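Local coordinates for protein DNA primase (Aquifex aeolicus, PDB 2AU3) that probably synthesises the short RNA primers that DNA polymerase extends during chromosome replication, working as a zinc- and magnesium-dependent RNA polymerase on single-stranded DNA, at residues A67-S72 against A108-C113; R199-G204 against R223-G228; A299-M304 against L323-D328. All coordinates share one frame; numbering follows the deposited sequence.

Contact 1: A67-S72 against A108-C113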
# COMPACT_ATOMS: atom_id res chain seq x y z
N ALA A 67 1.41 -13.68 16.58
CA ALA A 67 2.00 -14.44 17.66
C ALA A 67 2.66 -15.75 17.19
O ALA A 67 3.76 -16.07 17.62
CB ALA A 67 0.95 -14.72 18.73
N ILE A 68 1.98 -16.50 16.32
CA ILE A 68 2.55 -17.73 15.81
C ILE A 68 3.89 -17.45 15.12
O ILE A 68 4.88 -18.20 15.27
CB ILE A 68 1.60 -18.40 14.80
CG1 ILE A 68 0.32 -18.88 15.50
CG2 ILE A 68 2.34 -19.57 14.08
CD1 ILE A 68 -0.82 -19.27 14.54
N LYS A 69 3.90 -16.38 14.33
CA LYS A 69 5.09 -15.99 13.59
C LYS A 69 6.23 -15.63 14.54
O LYS A 69 7.38 -15.99 14.28
CB LYS A 69 4.77 -14.82 12.67
CG LYS A 69 6.00 -14.17 12.08
CD LYS A 69 5.69 -13.60 10.72
CE LYS A 69 6.94 -13.35 9.93
NZ LYS A 69 6.79 -12.10 9.14
N PHE A 70 5.93 -14.94 15.64
CA PHE A 70 6.98 -14.67 16.63
C PHE A 70 7.65 -15.99 17.09
O PHE A 70 8.87 -16.10 17.14
CB PHE A 70 6.47 -13.89 17.85
CG PHE A 70 7.54 -13.70 18.91
CD1 PHE A 70 8.47 -12.66 18.80
CD2 PHE A 70 7.67 -14.61 19.95
CE1 PHE A 70 9.49 -12.50 19.75
CE2 PHE A 70 8.69 -14.46 20.92
CZ PHE A 70 9.60 -13.42 20.80
N VAL A 71 6.83 -16.96 17.47
CA VAL A 71 7.37 -18.23 17.96
C VAL A 71 8.19 -18.92 16.87
O VAL A 71 9.31 -19.42 17.15
CB VAL A 71 6.24 -19.16 18.51
CG1 VAL A 71 6.80 -20.54 18.92
CG2 VAL A 71 5.54 -18.50 19.68
N SER A 72 7.68 -18.88 15.64
CA SER A 72 8.42 -19.43 14.49
C SER A 72 9.81 -18.84 14.38
O SER A 72 10.79 -19.56 14.10
CB SER A 72 7.66 -19.17 13.18
OG SER A 72 8.35 -19.72 12.09
N ALA A 108 2.92 -18.31 2.82
CA ALA A 108 4.06 -18.28 1.90
C ALA A 108 4.37 -16.85 1.46
O ALA A 108 5.52 -16.43 1.44
CB ALA A 108 3.77 -19.15 0.66
N LEU A 109 3.32 -16.13 1.06
CA LEU A 109 3.48 -14.72 0.71
C LEU A 109 4.23 -13.98 1.81
O LEU A 109 5.14 -13.21 1.54
CB LEU A 109 2.11 -14.07 0.43
CG LEU A 109 1.63 -14.39 -1.00
CD1 LEU A 109 0.11 -14.13 -1.17
CD2 LEU A 109 2.46 -13.58 -2.03
N ASP A 110 3.87 -14.27 3.06
CA ASP A 110 4.46 -13.57 4.18
C ASP A 110 5.90 -13.99 4.46
O ASP A 110 6.75 -13.15 4.80
CB ASP A 110 3.60 -13.75 5.43
CG ASP A 110 4.11 -12.92 6.59
OD1 ASP A 110 3.84 -11.68 6.61
OD2 ASP A 110 4.85 -13.41 7.46
N ARG A 111 6.17 -15.29 4.32
CA ARG A 111 7.53 -15.79 4.50
C ARG A 111 8.47 -15.28 3.40
O ARG A 111 9.67 -15.09 3.63
CB ARG A 111 7.53 -17.32 4.50
CG ARG A 111 8.92 -17.91 4.62
CD ARG A 111 9.55 -17.56 5.98
NE ARG A 111 10.90 -18.06 6.15
CZ ARG A 111 12.00 -17.37 5.89
NH1 ARG A 111 11.93 -16.14 5.35
NH2 ARG A 111 13.18 -17.91 6.14
N VAL A 112 7.94 -15.16 2.20
CA VAL A 112 8.72 -14.68 1.07
C VAL A 112 9.00 -13.18 1.27
O VAL A 112 10.09 -12.71 0.99
CB VAL A 112 8.00 -14.97 -0.26
CG1 VAL A 112 8.65 -14.19 -1.43
CG2 VAL A 112 8.02 -16.46 -0.57
N CYS A 113 8.04 -12.46 1.81
CA CYS A 113 8.26 -11.07 2.21
C CYS A 113 9.44 -10.93 3.18
O CYS A 113 10.32 -10.08 2.98
CB CYS A 113 6.98 -10.49 2.83
SG CYS A 113 7.08 -8.72 3.25
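K69 and D110 meet between two helical segments that stand well apart: the nearest CA atoms, those of K69 and R111, are 9.4 Å from each other, and the CA atoms of K69 and D110 are 9.7 Å apart. At that spacing the backbones cannot touch, and only 82 Å² is buried between the segments, nearly all of it on these two residues. K69 and D110 reach out from opposite directions. The lysine's CG lies anti to the backbone N (chi1 168°), and the chain runs on extended until it bends at chi4, where CE turns the ammonium group onto the aspartate. NZ of K69 donates to OD2 of D110 at 2.9 Å, a hydrogen-bonded salt bridge that arrives on the syn side of the carboxylate, 17° out of its plane. OD1 of D110 stays 3.9 Å from the same NZ, which marks the grip as one-sided rather than forked. The methylene next to the charge also lies against the acceptor, with CE of K69 3.2 Å from OD2 of D110.

The same ammonium group also salt-bridges OD2 of D114, its stronger partner, one helical turn further along helix 101-122, and donates to the carbonyl O of G64 in the last strand of the zinc-ribbon sheet. With an alanine here, D110 and D114 would probably be left to repel each other and the carbonyl of G64 would lose this donor. The contact thus ties helix 67-75, of the zinc-binding domain, to the long helix 101-122. Because the two carboxylates lie close together, the buried lysine probably offsets their mutual repulsion and favours their ionised forms, so this contact rests on charge and hydrogen bonding and not on interlocked side chains.

Contact 2: R199-G204 against R223-G228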
# COMPACT_ATOMS: atom_id res chain seq x y z
N ARG A 199 -2.49 -7.77 4.95
CA ARG A 199 -1.96 -9.06 4.51
C ARG A 199 -1.23 -8.88 3.20
O ARG A 199 -1.76 -8.28 2.25
CB ARG A 199 -3.05 -10.10 4.31
CG ARG A 199 -3.73 -10.54 5.58
CD ARG A 199 -4.69 -11.72 5.35
NE ARG A 199 -5.57 -11.47 4.20
CZ ARG A 199 -6.48 -12.32 3.74
NH1 ARG A 199 -6.64 -13.49 4.35
NH2 ARG A 199 -7.23 -11.99 2.69
N VAL A 200 -0.01 -9.38 3.16
CA VAL A 200 0.76 -9.36 1.92
C VAL A 200 0.03 -10.25 0.91
O VAL A 200 -0.22 -11.43 1.17
CB VAL A 200 2.19 -9.85 2.16
CG1 VAL A 200 2.92 -10.02 0.81
CG2 VAL A 200 2.94 -8.84 3.03
N ILE A 201 -0.36 -9.68 -0.23
CA ILE A 201 -1.07 -10.43 -1.25
C ILE A 201 -0.24 -10.59 -2.53
O ILE A 201 -0.64 -11.31 -3.43
CB ILE A 201 -2.46 -9.81 -1.57
CG1 ILE A 201 -2.33 -8.32 -1.96
CG2 ILE A 201 -3.42 -10.02 -0.41
CD1 ILE A 201 -3.59 -7.76 -2.63
N GLY A 202 0.91 -9.92 -2.58
CA GLY A 202 1.80 -9.98 -3.73
C GLY A 202 2.88 -8.92 -3.64
O GLY A 202 3.12 -8.33 -2.55
N PHE A 203 3.54 -8.68 -4.78
CA PHE A 203 4.67 -7.75 -4.85
C PHE A 203 4.67 -6.91 -6.12
O PHE A 203 4.18 -7.34 -7.16
CB PHE A 203 5.98 -8.52 -4.78
CG PHE A 203 6.09 -9.41 -3.58
CD1 PHE A 203 6.40 -8.88 -2.32
CD2 PHE A 203 5.86 -10.78 -3.70
CE1 PHE A 203 6.49 -9.72 -1.20
CE2 PHE A 203 5.97 -11.63 -2.58
CZ PHE A 203 6.25 -11.11 -1.34
N GLY A 204 5.21 -5.70 -6.00
CA GLY A 204 5.81 -4.97 -7.11
C GLY A 204 7.34 -5.11 -7.04
O GLY A 204 7.90 -5.33 -5.97
N ARG A 223 -6.18 -15.63 -7.74
CA ARG A 223 -7.17 -15.67 -6.67
C ARG A 223 -6.86 -14.68 -5.55
O ARG A 223 -7.75 -14.00 -5.07
CB ARG A 223 -7.29 -17.08 -6.08
CG ARG A 223 -8.61 -17.32 -5.36
CD ARG A 223 -8.82 -18.79 -4.93
NE ARG A 223 -7.69 -19.26 -4.12
CZ ARG A 223 -7.58 -19.06 -2.81
NH1 ARG A 223 -8.53 -18.42 -2.14
NH2 ARG A 223 -6.52 -19.51 -2.15
N VAL A 224 -5.59 -14.63 -5.13
CA VAL A 224 -5.20 -13.85 -3.96
C VAL A 224 -4.92 -12.36 -4.30
O VAL A 224 -5.12 -11.49 -3.46
CB VAL A 224 -3.97 -14.50 -3.22
CG1 VAL A 224 -2.64 -14.30 -3.96
CG2 VAL A 224 -3.86 -13.99 -1.78
N PHE A 225 -4.50 -12.10 -5.54
CA PHE A 225 -4.04 -10.76 -5.93
C PHE A 225 -4.83 -10.19 -7.13
O PHE A 225 -4.79 -10.74 -8.24
CB PHE A 225 -2.53 -10.81 -6.23
CG PHE A 225 -1.93 -9.49 -6.65
CD1 PHE A 225 -1.65 -8.52 -5.71
CD2 PHE A 225 -1.67 -9.22 -7.99
CE1 PHE A 225 -1.12 -7.28 -6.09
CE2 PHE A 225 -1.14 -8.01 -8.38
CZ PHE A 225 -0.85 -7.04 -7.44
N LYS A 226 -5.56 -9.10 -6.91
CA LYS A 226 -6.18 -8.39 -8.03
C LYS A 226 -5.75 -6.93 -8.00
O LYS A 226 -6.16 -6.18 -7.10
CB LYS A 226 -7.71 -8.50 -7.99
CG LYS A 226 -8.26 -9.91 -7.61
CD LYS A 226 -9.01 -10.55 -8.77
CE LYS A 226 -9.47 -12.00 -8.45
NZ LYS A 226 -10.25 -12.15 -7.19
N LYS A 227 -4.91 -6.53 -8.96
CA LYS A 227 -4.31 -5.20 -8.93
C LYS A 227 -5.36 -4.10 -9.00
O LYS A 227 -5.27 -3.11 -8.28
CB LYS A 227 -3.20 -5.02 -10.00
CG LYS A 227 -3.67 -4.88 -11.45
CD LYS A 227 -2.61 -5.33 -12.44
CE LYS A 227 -1.68 -4.20 -12.86
NZ LYS A 227 -0.46 -4.70 -13.64
N GLY A 228 -6.41 -4.33 -9.79
CA GLY A 228 -7.46 -3.35 -9.99
C GLY A 228 -8.38 -3.12 -8.81
O GLY A 228 -9.21 -2.22 -8.85
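I201 places its CG1 between the backbone N and the carbonyl carbon (chi1 55°), while F225 holds its ring anti to the backbone N (chi1 180°), and these two choices bring the isoleucine branch up to the ring, the side chains crossing at about a right angle. CD1 of I201 lies 3.7 Å from CD1 of F225, approaching obliquely, whereas CG1 of I201 sits at the ring edge, in its plane. V224 adds a looser apolar touch, its CG2 4.2 Å from CG2 of I201. The backbone of the strand takes part as well: the carbonyl O of I201 is 3.4 Å from CB of F225 and 3.6 Å from CG1 of V224, so carbon rather than a donor packs on it from this loop. G202 leaves space for the ring, its CA being 4.2 Å from CD1 of F225; a CB on it would point toward that ring and probably crowd CD1 of F225. Further cover comes from I193 on the adjacent strand, which touches both I201 and F225. I201 and G202 both face I193, which defines a classic beta bulge in the antiparallel sheet of the primase catalytic core's N-terminal domain, with loop 223-228 packed against it.

Contact 3: A299-M304 against L323-D328; sequences AGRKAM and LPEGYD
L323 meets R301 through water: its carbonyl O accepts from water 1 at 2.8 Å, and that water accepts in turn from NH1 of R301 at 3.0 Å. P324 then starts a type II beta turn, closed by the N of Y327 donating to the O of P324. E325, at the second position, makes the direct contact. Its chain starts extended, with CG anti to the backbone N, and bends at chi2 (66°), delivering OE1 to the end of the guanidinium. NH2 of R301 donates to OE1 of E325 at 2.9 Å, using the syn lone pair, and NH1 of R301 reaches the same OE1 at 3.0 Å. Both bonds are bent, at 146° and 141°, as expected when one oxygen serves two nitrogens. The acceptor lies near the guanidinium plane, although the two flat groups are turned well away from coplanarity. G326 takes the third position with a positive phi that calls for glycine, and it and Y327 bond through the backbone to G296. D328, the last of the segment, is the N-cap of helix 329-336. G296 separates D295 and D297, predicted magnesium ligands, and E325 lies against D297, so the turn borders the predicted magnesium site of the Toprim domain.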
# COMPACT_ATOMS: atom_id res chain seq x y z
N ALA A 299 1.12 14.60 -19.48
CA ALA A 299 0.63 13.28 -19.14
C ALA A 299 0.06 13.17 -17.71
O ALA A 299 -0.96 12.52 -17.50
CB ALA A 299 1.70 12.23 -19.40
N GLY A 300 0.70 13.81 -16.75
CA GLY A 300 0.21 13.81 -15.37
C GLY A 300 -1.13 14.52 -15.27
O GLY A 300 -2.08 14.04 -14.65
N ARG A 301 -1.20 15.67 -15.93
CA ARG A 301 -2.44 16.41 -15.99
C ARG A 301 -3.53 15.61 -16.68
O ARG A 301 -4.63 15.53 -16.16
CB ARG A 301 -2.22 17.78 -16.66
CG ARG A 301 -1.73 18.85 -15.64
CD ARG A 301 -1.36 20.22 -16.24
NE ARG A 301 -0.48 20.12 -17.40
CZ ARG A 301 0.83 20.39 -17.38
NH1 ARG A 301 1.41 20.78 -16.25
NH2 ARG A 301 1.55 20.28 -18.49
N LYS A 302 -3.20 14.97 -17.80
CA LYS A 302 -4.16 14.08 -18.46
C LYS A 302 -4.59 12.87 -17.61
O LYS A 302 -5.75 12.45 -17.67
CB LYS A 302 -3.65 13.65 -19.85
CG LYS A 302 -3.73 14.81 -20.85
CD LYS A 302 -3.26 14.43 -22.23
CE LYS A 302 -3.57 15.58 -23.20
NZ LYS A 302 -3.33 15.17 -24.57
N ALA A 303 -3.66 12.33 -16.81
CA ALA A 303 -4.00 11.21 -15.92
C ALA A 303 -4.92 11.63 -14.77
O ALA A 303 -5.80 10.88 -14.37
CB ALA A 303 -2.73 10.50 -15.41
N MET A 304 -4.76 12.86 -14.30
CA MET A 304 -5.63 13.42 -13.27
C MET A 304 -7.03 13.58 -13.84
O MET A 304 -8.01 13.28 -13.18
CB MET A 304 -5.10 14.78 -12.74
CG MET A 304 -3.79 14.69 -11.87
SD MET A 304 -3.42 16.05 -10.66
CE MET A 304 -4.83 16.39 -10.30
N LEU A 323 1.30 20.54 -9.39
CA LEU A 323 2.74 20.78 -9.34
C LEU A 323 3.18 21.65 -10.52
O LEU A 323 2.62 21.54 -11.63
CB LEU A 323 3.47 19.45 -9.40
CG LEU A 323 3.34 18.58 -8.15
CD1 LEU A 323 3.93 17.22 -8.44
CD2 LEU A 323 4.04 19.25 -6.99
N PRO A 324 4.19 22.48 -10.30
CA PRO A 324 4.74 23.30 -11.40
C PRO A 324 5.37 22.42 -12.49
O PRO A 324 5.82 21.30 -12.22
CB PRO A 324 5.78 24.18 -10.71
CG PRO A 324 6.12 23.47 -9.47
CD PRO A 324 4.90 22.73 -9.03
N GLU A 325 5.37 22.94 -13.72
CA GLU A 325 5.79 22.19 -14.90
C GLU A 325 7.12 21.57 -14.67
O GLU A 325 8.05 22.25 -14.25
CB GLU A 325 5.87 23.09 -16.14
CG GLU A 325 6.28 22.34 -17.39
CD GLU A 325 5.21 21.33 -17.82
OE1 GLU A 325 4.02 21.59 -17.59
OE2 GLU A 325 5.56 20.28 -18.39
N GLY A 326 7.21 20.28 -14.95
CA GLY A 326 8.48 19.58 -14.86
C GLY A 326 8.80 18.91 -13.54
O GLY A 326 9.82 18.22 -13.45
N TYR A 327 7.96 19.11 -12.52
CA TYR A 327 8.19 18.52 -11.19
C TYR A 327 7.31 17.32 -10.92
O TYR A 327 6.11 17.38 -11.13
CB TYR A 327 7.91 19.56 -10.09
CG TYR A 327 8.95 20.67 -10.02
CD1 TYR A 327 9.96 20.65 -9.05
CD2 TYR A 327 8.96 21.70 -10.95
CE1 TYR A 327 10.91 21.67 -8.98
CE2 TYR A 327 9.92 22.72 -10.90
CZ TYR A 327 10.89 22.69 -9.91
OH TYR A 327 11.83 23.68 -9.85
N ASP A 328 7.90 16.25 -10.39
CA ASP A 328 7.10 15.21 -9.75
C ASP A 328 7.16 15.48 -8.24
O ASP A 328 7.88 16.39 -7.82
CB ASP A 328 7.58 13.79 -10.14
CG ASP A 328 8.96 13.47 -9.63
OD1 ASP A 328 9.65 14.41 -9.17
OD2 ASP A 328 9.43 12.30 -9.63
O HOH W 1 0.70 20.48 -13.33

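Contact 2 is the buried one, its centre about 10 Å from the centre of the chain, and is built of apolar side chains with one backbone carbonyl packed on carbon, whereas contact 3 is a surface salt bridge and contact 1 a partly buried one. The two ionic contacts differ in form: in contact 1 one ammonium group serves several acceptors, while in contact 3 two guanidinium nitrogens share one oxygen. Contacts 1 and 2 have centres about 17 Å apart and touch directly, CD1 of L109 lying 3.6 Å from the O of V200, so helix 101-122 serves both. Contact 3 belongs to the Toprim domain, its centre about 28 Å from that of contact 2 and about 40 Å from that of contact 1.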